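Local coordinates for DUF269-containing protein (Cyanothece sp. ATCC 51142, PDB 3NJ2) that is of unknown function but belongs to the DUF269 family and is associated with nitrogen fixation in this cyanobacterium, at residues 35-40 / 95-99. Residues are numbered along the deposited sequence; the frame is centred on the assembly and turned at random.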
loop_
_atom_site.group_PDB
_atom_site.type_symbol
_atom_site.label_atom_id
_atom_site.label_comp_id
_atom_site.label_asym_id
_atom_site.label_seq_id
_atom_site.Cartn_x
_atom_site.Cartn_y
_atom_site.Cartn_z
ATOM N N PRO B 35 22.980 -13.048 -3.669
ATOM C CA PRO B 35 21.710 -13.208 -4.410
ATOM C C PRO B 35 20.799 -11.974 -4.197
ATOM O O PRO B 35 20.099 -11.627 -5.086
ATOM C CB PRO B 35 21.102 -14.476 -3.796
ATOM C CG PRO B 35 22.332 -15.262 -3.440
ATOM C CD PRO B 35 23.326 -14.262 -2.867
ATOM N N PHE B 36 20.877 -11.369 -2.993
ATOM C CA PHE B 36 20.109 -10.151 -2.749
ATOM C C PHE B 36 20.536 -8.995 -3.621
ATOM O O PHE B 36 19.689 -8.425 -4.257
ATOM C CB PHE B 36 19.977 -9.739 -1.258
ATOM C CG PHE B 36 19.241 -8.468 -1.146
ATOM C CD1 PHE B 36 17.808 -8.440 -1.308
ATOM C CD2 PHE B 36 19.932 -7.253 -0.909
ATOM C CE1 PHE B 36 17.101 -7.192 -1.289
ATOM C CE2 PHE B 36 19.206 -6.088 -0.903
ATOM C CZ PHE B 36 17.823 -6.059 -1.131
ATOM N N LEU B 37 21.836 -8.702 -3.611
ATOM C CA LEU B 37 22.244 -7.584 -4.440
ATOM C C LEU B 37 22.006 -7.836 -5.919
ATOM O O LEU B 37 21.719 -6.904 -6.661
ATOM C CB LEU B 37 23.711 -7.196 -4.114
ATOM C CG LEU B 37 24.029 -6.768 -2.691
ATOM C CD1 LEU B 37 25.521 -6.429 -2.404
ATOM C CD2 LEU B 37 23.110 -5.599 -2.320
ATOM N N GLN B 38 22.195 -9.092 -6.352
ATOM C CA GLN B 38 21.874 -9.423 -7.678
ATOM C C GLN B 38 20.358 -9.200 -8.008
ATOM O O GLN B 38 19.996 -8.688 -9.066
ATOM C CB GLN B 38 22.423 -10.788 -8.043
ATOM C CG GLN B 38 23.942 -10.759 -8.325
ATOM C CD GLN B 38 24.251 -9.902 -9.546
ATOM O OE1 GLN B 38 23.735 -10.183 -10.651
ATOM N NE2 GLN B 38 25.058 -8.851 -9.352
ATOM N N SER B 39 19.487 -9.582 -7.101
ATOM C CA SER B 39 18.086 -9.329 -7.246
ATOM C C SER B 39 17.815 -7.854 -7.324
ATOM O O SER B 39 17.082 -7.431 -8.147
ATOM C CB SER B 39 17.315 -9.884 -6.049
ATOM O OG SER B 39 15.937 -9.923 -6.374
ATOM N N LEU B 40 18.488 -7.085 -6.467
ATOM C CA LEU B 40 18.244 -5.641 -6.473
ATOM C C LEU B 40 18.703 -5.013 -7.801
ATOM O O LEU B 40 17.984 -4.183 -8.412
ATOM C CB LEU B 40 18.974 -4.998 -5.298
ATOM C CG LEU B 40 18.851 -3.510 -5.113
ATOM C CD1 LEU B 40 17.339 -3.074 -5.041
ATOM C CD2 LEU B 40 19.666 -3.003 -3.939
ATOM N N ALA B 95 12.843 -6.474 -4.952
ATOM C CA ALA B 95 14.014 -7.383 -4.939
ATOM C C ALA B 95 13.777 -8.471 -3.837
ATOM O O ALA B 95 14.086 -9.693 -4.044
ATOM C CB ALA B 95 15.255 -6.579 -4.725
ATOM N N ILE B 96 13.226 -8.002 -2.699
ATOM C CA ILE B 96 12.968 -8.855 -1.568
ATOM C C ILE B 96 11.848 -9.825 -2.022
ATOM O O ILE B 96 11.949 -11.091 -1.845
ATOM C CB ILE B 96 12.554 -7.998 -0.357
ATOM C CG1 ILE B 96 13.785 -7.365 0.176
ATOM C CG2 ILE B 96 11.839 -8.984 0.771
ATOM C CD1 ILE B 96 13.449 -6.206 1.095
ATOM N N ALA B 97 10.811 -9.307 -2.662
ATOM C CA ALA B 97 9.620 -10.060 -3.087
ATOM C C ALA B 97 10.073 -11.135 -4.114
ATOM O O ALA B 97 9.701 -12.291 -4.075
ATOM C CB ALA B 97 8.609 -9.140 -3.704
ATOM N N ALA B 98 10.957 -10.706 -5.038
ATOM C CA ALA B 98 11.398 -11.705 -6.062
ATOM C C ALA B 98 12.140 -12.899 -5.480
ATOM O O ALA B 98 12.005 -13.984 -5.995
ATOM C CB ALA B 98 12.256 -10.954 -7.059
ATOM N N LEU B 99 12.932 -12.719 -4.432
ATOM C CA LEU B 99 13.635 -13.791 -3.764
ATOM C C LEU B 99 12.645 -14.681 -2.984
ATOM O O LEU B 99 12.782 -15.905 -2.980
ATOM C CB LEU B 99 14.740 -13.274 -2.852
ATOM C CG LEU B 99 15.937 -12.715 -3.615
ATOM C CD1 LEU B 99 16.655 -11.662 -2.688
ATOM C CD2 LEU B 99 16.756 -13.833 -4.210
#
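Ala95 sets its methyl straight against the backbone of Leu40: CB lies 3.6 Å from Leu40 CA, and the two CA atoms come within 4.8 Å of each other, the closest CA-CA pair between 35-40 and 95-99. The carbonyl of the same alanine takes the single hydrogen bond between the segments, from Ser39 OG to Ala95 O at 3.0 Å. The hydroxyl arrives well to the side of the C=O, at an angle of 111°, and only 16° from the carbonyl plane. Ser39 OG stands anti to the backbone N, which carries it toward helix 83-104. Ala95 O meanwhile keeps its helical bond from Leu99 N, rather long at 3.3 Å, and so accepts twice; the buried serine hydroxyl is satisfied without breaking the helix.

One residue on, Ile96 offers CG1 to the ring of Phe36, meeting CE1 at 3.6 Å from an oblique direction. Ala95 CB approaches that same CE1, also obliquely, so this corner of the ring rests between the two residues. Ala98 adds just its methyl, near Ser39 OG.

Leu99 closes the row with its two branches divided: CD1 comes in at the edge of the Phe36 ring, near its plane and 3.7 Å from CD1 of that ring, and also packs on Ser39 CB, while CD2 lies loosely beside the carbonyl oxygen and CB of the exposed Pro35. Beyond the pair, Phe36 also touches Asn151 and Thr155 of helix 147-167, and Leu40 packs on Ile62 of helix 58-62. The short axes pass 8.8 Å apart at 119°: Ala95 and Ser39 make the bonded close approach, Phe36 and Leu99 the apolar packing beside it, in a steeply crossed helix-helix contact of helix 35-46 with the long helix 83-104 of this alpha+beta chain.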